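Local structure of FMN-dependent NADH-azoreductase 1 (Bacillus anthracis, 3U7I) at residues C[92-104]-C[138-150]. The protein probably reduces quinones and cleaves the azo bond of aromatic azo compounds, using NADH and one bound FMN per subunit. Residues are numbered along the deposited sequence; the frame is centred on the assembly and turned at random. Where two conformers were deposited one is given.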
ATOM      1  N   PHE C  92      14.128 -13.672  -2.009  1.00 18.15           N
ATOM      2  CA  PHE C  92      12.748 -14.042  -2.336  1.00 17.31           C
ATOM      3  C   PHE C  92      12.677 -15.245  -3.306  1.00 17.56           C
ATOM      4  O   PHE C  92      11.933 -16.200  -3.080  1.00 17.35           O
ATOM      5  CB  PHE C  92      11.967 -12.824  -2.883  1.00 15.08           C
ATOM      6  CG  PHE C  92      10.546 -13.138  -3.253  1.00 16.16           C
ATOM      7  CD1 PHE C  92       9.551 -13.160  -2.281  1.00 19.44           C
ATOM      8  CD2 PHE C  92      10.207 -13.431  -4.558  1.00 17.24           C
ATOM      9  CE1 PHE C  92       8.239 -13.463  -2.614  1.00 20.62           C
ATOM     10  CE2 PHE C  92       8.897 -13.741  -4.900  1.00 18.48           C
ATOM     11  CZ  PHE C  92       7.912 -13.756  -3.927  1.00 19.06           C
ATOM     12  N   LYS C  93      13.445 -15.202  -4.387  1.00 17.23           N
ATOM     13  CA  LYS C  93      13.403 -16.281  -5.375  1.00 17.57           C
ATOM     14  C   LYS C  93      13.903 -17.621  -4.833  1.00 17.03           C
ATOM     15  O   LYS C  93      13.572 -18.677  -5.373  1.00 16.32           O
ATOM     16  CB  LYS C  93      14.175 -15.888  -6.645  1.00 16.99           C
ATOM     17  CG  LYS C  93      13.495 -14.778  -7.448  1.00 19.46           C
ATOM     18  CD  LYS C  93      14.239 -14.440  -8.740  1.00 23.13           C
ATOM     19  CE  LYS C  93      14.223 -15.609  -9.714  1.00 27.50           C
ATOM     20  NZ  LYS C  93      14.893 -15.264 -10.995  1.00 29.96           N
ATOM     21  N   SER C  94      14.698 -17.582  -3.764  1.00 18.63           N
ATOM     22  CA  SER C  94      15.361 -18.794  -3.270  1.00 19.06           C
ATOM     23  C   SER C  94      14.443 -19.642  -2.399  1.00 16.70           C
ATOM     24  O   SER C  94      14.737 -20.809  -2.150  1.00 18.37           O
ATOM     25  CB  SER C  94      16.614 -18.435  -2.470  1.00 19.90           C
ATOM     26  OG  SER C  94      16.263 -17.881  -1.211  1.00 20.00           O
ATOM     27  N   ALA C  95      13.349 -19.032  -1.934  1.00 16.47           N
ATOM     28  CA  ALA C  95      12.382 -19.669  -1.037  1.00 15.70           C
ATOM     29  C   ALA C  95      11.209 -20.312  -1.792  1.00 18.61           C
ATOM     30  O   ALA C  95      10.732 -19.765  -2.787  1.00 17.89           O
ATOM     31  CB  ALA C  95      11.851 -18.636  -0.042  1.00 12.87           C
ATOM     32  N   ASN C  96      10.734 -21.464  -1.321  1.00 18.50           N
ATOM     33  CA  ASN C  96       9.515 -22.030  -1.905  1.00 22.20           C
ATOM     34  C   ASN C  96       8.325 -22.000  -0.944  1.00 20.08           C
ATOM     35  O   ASN C  96       7.224 -22.434  -1.291  1.00 19.60           O
ATOM     36  CB  ASN C  96       9.741 -23.435  -2.483  1.00 30.74           C
ATOM     37  CG  ASN C  96       9.792 -24.497  -1.424  1.00 37.92           C
ATOM     38  OD1 ASN C  96      10.443 -24.327  -0.399  1.00 42.76           O
ATOM     39  ND2 ASN C  96       9.090 -25.603  -1.655  1.00 39.06           N
ATOM     40  N   THR C  97       8.558 -21.469   0.256  1.00 16.69           N
ATOM     41  CA  THR C  97       7.507 -21.254   1.252  1.00 16.35           C
ATOM     42  C   THR C  97       7.663 -19.846   1.836  1.00 16.65           C
ATOM     43  O   THR C  97       8.757 -19.459   2.270  1.00 16.56           O
ATOM     44  CB  THR C  97       7.549 -22.327   2.385  1.00 19.37           C
ATOM     45  OG1 THR C  97       7.410 -23.643   1.826  1.00 18.28           O
ATOM     46  CG2 THR C  97       6.441 -22.086   3.416  1.00 21.61           C
ATOM     47  N   TYR C  98       6.579 -19.072   1.826  1.00 17.91           N
ATOM     48  CA  TYR C  98       6.622 -17.689   2.294  1.00 14.55           C
ATOM     49  C   TYR C  98       5.660 -17.506   3.453  1.00 15.34           C
ATOM     50  O   TYR C  98       4.549 -18.038   3.429  1.00 15.53           O
ATOM     51  CB  TYR C  98       6.234 -16.717   1.171  1.00 14.89           C
ATOM     52  CG  TYR C  98       7.088 -16.839  -0.073  1.00 16.92           C
ATOM     53  CD1 TYR C  98       8.346 -16.231  -0.140  1.00 17.39           C
ATOM     54  CD2 TYR C  98       6.642 -17.562  -1.181  1.00 16.25           C
ATOM     55  CE1 TYR C  98       9.141 -16.347  -1.276  1.00 17.87           C
ATOM     56  CE2 TYR C  98       7.423 -17.684  -2.320  1.00 17.55           C
ATOM     57  CZ  TYR C  98       8.676 -17.073  -2.365  1.00 18.85           C
ATOM     58  OH  TYR C  98       9.465 -17.185  -3.500  1.00 18.34           O
ATOM     59  N   VAL C  99       6.081 -16.760   4.472  1.00 15.99           N
ATOM     60  CA  VAL C  99       5.167 -16.394   5.559  1.00 20.36           C
ATOM     61  C   VAL C  99       5.157 -14.878   5.763  1.00 19.07           C
ATOM     62  O   VAL C  99       6.168 -14.296   6.165  1.00 20.02           O
ATOM     63  CB  VAL C  99       5.504 -17.114   6.899  1.00 16.76           C
ATOM     64  CG1 VAL C  99       4.482 -16.737   7.989  1.00 17.08           C
ATOM     65  CG2 VAL C  99       5.534 -18.630   6.702  1.00 19.16           C
ATOM     66  N   ILE C 100       4.020 -14.246   5.477  1.00 17.15           N
ATOM     67  CA  ILE C 100       3.863 -12.807   5.684  1.00 16.33           C
ATOM     68  C   ILE C 100       3.128 -12.502   6.991  1.00 17.32           C
ATOM     69  O   ILE C 100       2.028 -13.003   7.233  1.00 17.93           O
ATOM     70  CB  ILE C 100       3.131 -12.122   4.491  1.00 14.40           C
ATOM     71  CG1 ILE C 100       3.992 -12.206   3.225  1.00 17.14           C
ATOM     72  CG2 ILE C 100       2.763 -10.663   4.843  1.00 16.09           C
ATOM     73  CD1 ILE C 100       3.380 -11.558   1.989  1.00 19.31           C
ATOM     74  N   VAL C 101       3.755 -11.683   7.830  1.00 17.60           N
ATOM     75  CA  VAL C 101       3.163 -11.255   9.099  1.00 20.26           C
ATOM     76  C   VAL C 101       2.869  -9.749   9.052  1.00 17.92           C
ATOM     77  O   VAL C 101       3.764  -8.937   8.811  1.00 18.70           O
ATOM     78  CB  VAL C 101       4.097 -11.583  10.302  1.00 15.67           C
ATOM     79  CG1 VAL C 101       3.376 -11.382  11.645  1.00 18.37           C
ATOM     80  CG2 VAL C 101       4.651 -13.018  10.175  1.00 16.93           C
ATOM     81  N   LEU C 102       1.616  -9.374   9.273  1.00 18.82           N
ATOM     82  CA  LEU C 102       1.262  -7.960   9.241  1.00 18.17           C
ATOM     83  C   LEU C 102       0.095  -7.632  10.145  1.00 20.49           C
ATOM     84  O   LEU C 102      -0.799  -8.466  10.347  1.00 19.31           O
ATOM     85  CB  LEU C 102       0.910  -7.515   7.819  1.00 23.41           C
ATOM     86  CG  LEU C 102      -0.426  -8.012   7.257  1.00 25.17           C
ATOM     87  CD1 LEU C 102      -0.884  -7.145   6.083  1.00 26.20           C
ATOM     88  CD2 LEU C 102      -0.304  -9.479   6.854  1.00 25.08           C
ATOM     89  N   PRO C 103       0.116  -6.415  10.713  1.00 22.80           N
ATOM     90  CA  PRO C 103      -1.084  -5.800  11.279  1.00 25.24           C
ATOM     91  C   PRO C 103      -1.827  -5.090  10.152  1.00 26.04           C
ATOM     92  O   PRO C 103      -1.192  -4.458   9.307  1.00 26.98           O
ATOM     93  CB  PRO C 103      -0.520  -4.782  12.270  1.00 23.38           C
ATOM     94  CG  PRO C 103       0.787  -4.391  11.702  1.00 23.20           C
ATOM     95  CD  PRO C 103       1.324  -5.610  10.978  1.00 22.95           C
ATOM     96  N   LEU C 104      -3.147  -5.222  10.121  1.00 24.80           N
ATOM     97  CA  LEU C 104      -3.961  -4.503   9.152  1.00 22.08           C
ATOM     98  C   LEU C 104      -4.278  -3.125   9.709  1.00 23.42           C
ATOM     99  O   LEU C 104      -5.011  -3.001  10.704  1.00 23.96           O
ATOM    100  CB  LEU C 104      -5.263  -5.255   8.860  1.00 22.92           C
ATOM    101  CG  LEU C 104      -6.203  -4.595   7.848  1.00 21.73           C
ATOM    102  CD1 LEU C 104      -5.503  -4.422   6.508  1.00 20.50           C
ATOM    103  CD2 LEU C 104      -7.474  -5.409   7.685  1.00 21.95           C
ATOM    104  N   LEU C 138       7.320 -17.605 -11.459  1.00 26.01           N
ATOM    105  CA  LEU C 138       7.471 -18.504 -10.320  1.00 24.56           C
ATOM    106  C   LEU C 138       6.302 -19.479 -10.227  1.00 25.75           C
ATOM    107  O   LEU C 138       5.658 -19.590  -9.180  1.00 27.53           O
ATOM    108  CB  LEU C 138       7.595 -17.709  -9.017  1.00 24.23           C
ATOM    109  CG  LEU C 138       8.704 -16.651  -8.969  1.00 23.59           C
ATOM    110  CD1 LEU C 138       8.692 -15.940  -7.625  1.00 22.99           C
ATOM    111  CD2 LEU C 138      10.073 -17.251  -9.252  1.00 20.00           C
ATOM    112  N   LYS C 139       6.035 -20.183 -11.321  1.00 24.37           N
ATOM    113  CA  LYS C 139       4.925 -21.127 -11.372  1.00 29.83           C
ATOM    114  C   LYS C 139       5.413 -22.543 -11.080  1.00 30.48           C
ATOM    115  O   LYS C 139       5.226 -23.444 -11.889  1.00 33.11           O
ATOM    116  CB  LYS C 139       4.241 -21.071 -12.742  1.00 34.18           C
ATOM    117  CG  LYS C 139       3.958 -19.651 -13.225  1.00 36.75           C
ATOM    118  CD  LYS C 139       2.645 -19.553 -13.988  1.00 39.21           C
ATOM    119  CE  LYS C 139       2.326 -18.100 -14.333  1.00 41.29           C
ATOM    120  NZ  LYS C 139       0.900 -17.739 -14.075  1.00 41.40           N
ATOM    121  N   ASP C 140       6.031 -22.735  -9.916  1.00 28.87           N
ATOM    122  CA  ASP C 140       6.671 -24.009  -9.583  1.00 29.51           C
ATOM    123  C   ASP C 140       6.251 -24.608  -8.230  1.00 27.75           C
ATOM    124  O   ASP C 140       7.043 -25.302  -7.586  1.00 28.33           O
ATOM    125  CB  ASP C 140       8.202 -23.870  -9.649  1.00 30.76           C
ATOM    126  CG  ASP C 140       8.705 -22.559  -9.048  1.00 31.08           C
ATOM    127  OD1 ASP C 140       9.909 -22.268  -9.171  1.00 33.26           O
ATOM    128  OD2 ASP C 140       7.898 -21.806  -8.468  1.00 28.09           O
ATOM    129  N   GLY C 141       5.014 -24.349  -7.805  1.00 24.66           N
ATOM    130  CA  GLY C 141       4.474 -24.974  -6.605  1.00 25.50           C
ATOM    131  C   GLY C 141       4.900 -24.373  -5.266  1.00 26.01           C
ATOM    132  O   GLY C 141       4.929 -25.064  -4.241  1.00 23.72           O
ATOM    133  N   ARG C 142       5.221 -23.084  -5.264  1.00 21.20           N
ATOM    134  CA  ARG C 142       5.572 -22.409  -4.026  1.00 21.83           C
ATOM    135  C   ARG C 142       4.320 -22.174  -3.190  1.00 20.67           C
ATOM    136  O   ARG C 142       3.203 -22.246  -3.700  1.00 19.15           O
ATOM    137  CB  ARG C 142       6.297 -21.088  -4.316  1.00 21.67           C
ATOM    138  CG  ARG C 142       7.481 -21.260  -5.250  1.00 19.55           C
ATOM    139  CD  ARG C 142       8.178 -19.953  -5.584  1.00 16.98           C
ATOM    140  NE  ARG C 142       9.193 -20.193  -6.606  1.00 17.88           N
ATOM    141  CZ  ARG C 142      10.449 -19.749  -6.571  1.00 16.86           C
ATOM    142  NH1 ARG C 142      11.270 -20.052  -7.571  1.00 21.96           N
ATOM    143  NH2 ARG C 142      10.884 -19.008  -5.561  1.00 16.65           N
ATOM    144  N   ARG C 143       4.512 -21.892  -1.905  1.00 21.11           N
ATOM    145  CA  ARG C 143       3.390 -21.736  -0.984  1.00 20.17           C
ATOM    146  C   ARG C 143       3.486 -20.438  -0.188  1.00 20.18           C
ATOM    147  O   ARG C 143       4.573 -19.978   0.160  1.00 20.03           O
ATOM    148  CB  ARG C 143       3.293 -22.920  -0.016  1.00 19.55           C
ATOM    149  CG  ARG C 143       3.235 -24.281  -0.665  1.00 22.02           C
ATOM    150  CD  ARG C 143       4.632 -24.918  -0.791  1.00 22.87           C
ATOM    151  NE  ARG C 143       5.323 -25.001   0.498  1.00 22.57           N
ATOM    152  CZ  ARG C 143       5.209 -26.018   1.351  1.00 25.13           C
ATOM    153  NH1 ARG C 143       4.427 -27.054   1.063  1.00 24.00           N
ATOM    154  NH2 ARG C 143       5.878 -25.998   2.499  1.00 25.30           N
HETATM  155  N   MSE C 144       2.333 -19.864   0.119  1.00 18.53           N
HETATM  156  CA  MSE C 144       2.286 -18.616   0.869  0.53 17.30           C
HETATM  157  C   MSE C 144       1.261 -18.696   1.994  1.00 18.92           C
HETATM  158  O   MSE C 144       0.134 -19.157   1.800  1.00 19.06           O
HETATM  159  CB  MSE C 144       1.975 -17.429  -0.057  0.53 16.59           C
HETATM  160  CG  MSE C 144       1.485 -16.167   0.666  0.53 17.80           C
HETATM  161 SE   MSE C 144       2.848 -15.110   1.630  0.53 32.28          SE
HETATM  162  CE  MSE C 144       3.943 -14.545   0.109  0.53 30.74           C
ATOM    163  N   LEU C 145       1.675 -18.249   3.175  1.00 18.06           N
ATOM    164  CA  LEU C 145       0.793 -18.124   4.329  1.00 19.37           C
ATOM    165  C   LEU C 145       0.851 -16.687   4.811  1.00 18.81           C
ATOM    166  O   LEU C 145       1.933 -16.139   5.026  1.00 21.29           O
ATOM    167  CB  LEU C 145       1.214 -19.068   5.453  1.00 21.25           C
ATOM    168  CG  LEU C 145       0.419 -18.950   6.757  1.00 22.73           C
ATOM    169  CD1 LEU C 145      -0.996 -19.517   6.597  1.00 21.98           C
ATOM    170  CD2 LEU C 145       1.162 -19.648   7.897  1.00 24.05           C
ATOM    171  N   VAL C 146      -0.311 -16.065   4.970  1.00 17.34           N
ATOM    172  CA  VAL C 146      -0.370 -14.706   5.494  1.00 15.70           C
ATOM    173  C   VAL C 146      -0.966 -14.734   6.900  1.00 17.28           C
ATOM    174  O   VAL C 146      -2.012 -15.348   7.117  1.00 18.54           O
ATOM    175  CB  VAL C 146      -1.218 -13.793   4.584  1.00 17.57           C
ATOM    176  CG1 VAL C 146      -1.363 -12.405   5.204  1.00 18.12           C
ATOM    177  CG2 VAL C 146      -0.604 -13.704   3.200  1.00 12.85           C
ATOM    178  N   ILE C 147      -0.285 -14.108   7.854  1.00 18.10           N
ATOM    179  CA  ILE C 147      -0.793 -13.999   9.218  0.70 20.03           C
ATOM    180  C   ILE C 147      -1.180 -12.545   9.475  1.00 19.67           C
ATOM    181  O   ILE C 147      -0.318 -11.679   9.629  1.00 20.88           O
ATOM    182  CB  ILE C 147       0.259 -14.467  10.264  0.70 19.87           C
ATOM    183  CG1 ILE C 147       0.502 -15.977  10.129  0.70 19.85           C
ATOM    184  CG2 ILE C 147      -0.202 -14.125  11.677  0.70 19.93           C
ATOM    185  CD1 ILE C 147       1.653 -16.491  10.970  0.70 20.06           C
ATOM    186  N   GLN C 148      -2.479 -12.283   9.550  1.00 19.01           N
ATOM    187  CA  GLN C 148      -2.982 -10.908   9.675  1.00 19.10           C
ATOM    188  C   GLN C 148      -3.809 -10.672  10.932  1.00 20.23           C
ATOM    189  O   GLN C 148      -4.809 -11.356  11.157  1.00 24.61           O
ATOM    190  CB  GLN C 148      -3.821 -10.539   8.438  1.00 19.59           C
ATOM    191  CG  GLN C 148      -4.502  -9.163   8.486  1.00 18.80           C
ATOM    192  CD  GLN C 148      -5.314  -8.875   7.225  1.00 21.09           C
ATOM    193  OE1 GLN C 148      -4.790  -8.328   6.247  1.00 25.41           O
ATOM    194  NE2 GLN C 148      -6.595  -9.250   7.235  1.00 19.53           N
ATOM    195  N   ALA C 149      -3.394  -9.699  11.746  1.00 19.79           N
ATOM    196  CA  ALA C 149      -4.162  -9.289  12.924  1.00 20.71           C
ATOM    197  C   ALA C 149      -4.913  -8.023  12.585  1.00 24.04           C
ATOM    198  O   ALA C 149      -4.337  -7.106  11.991  1.00 25.19           O
ATOM    199  CB  ALA C 149      -3.244  -9.039  14.114  1.00 21.21           C
ATOM    200  N   SER C 150      -6.192  -7.958  12.960  1.00 23.80           N
ATOM    201  CA  SER C 150      -7.017  -6.799  12.628  1.00 22.40           C
ATOM    202  C   SER C 150      -7.992  -6.481  13.742  1.00 26.04           C
ATOM    203  O   SER C 150      -8.449  -7.377  14.452  1.00 25.72           O
ATOM    204  CB  SER C 150      -7.779  -7.021  11.311  1.00 22.05           C
ATOM    205  OG  SER C 150      -8.662  -8.137  11.380  1.00 22.56           O
TER
HETATM  206  O   HOH W   1      13.906 -19.171  -8.298  1.00 33.08           O
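R142 reaches from just ahead of strand 143-149 into the turn where helix 76-94 hands over to strand 97-103, and its atoms can be followed one by one. CB lies 3.4 Å from the carbonyl O of N96, and CG sits near the CA of the same residue. With chi2 at 178°, CD comes to the edge of the Y98 ring, 3.7 Å from OH, and chi3 (-173°) carries the chain straight on to NE. NE and NH1 meet the carboxylate of D140 side-on, one to each oxygen, NE making the salt bridge to OD2 at 2.8 Å. NH1 also shares a water with the carbonyl O of K93. NH2 has the most partners across the contact: it donates to K93 O at 2.7 Å, coming from above that carbonyl's plane, to Y98 OH at 3.1 Å, and weakly to A95 O. Y98 OH in turn donates a hydrogen bond to F92 O, so the last turn of the helix is tied down through its carbonyls. L138 CD2 sits over one face of the guanidinium, offset toward its rim.

R143 takes a different course, bent at chi2 (94°) and chi3, and NE and NH2 both grip T97 OG1 in the guanidinium plane; NH2 also bonds L213 O. Beyond, the strands run parallel, with alternating backbone bonds such as Y98 N to R143 O and L145 N to Y98 O. In the conformer given, SE and CE of the selenomethionine M144 lie against I100 and Y98 CB.

Strand 97-103 is the centre of the flavodoxin-like sheet, between 6-11 and 143-149, which itself borders 181-187. F174 of helix 165-177 packs on the I100 and M144 face; helix 22-37 covers V99 and L145 with F30, and its S23, a predicted FMN-binding residue, touches A149.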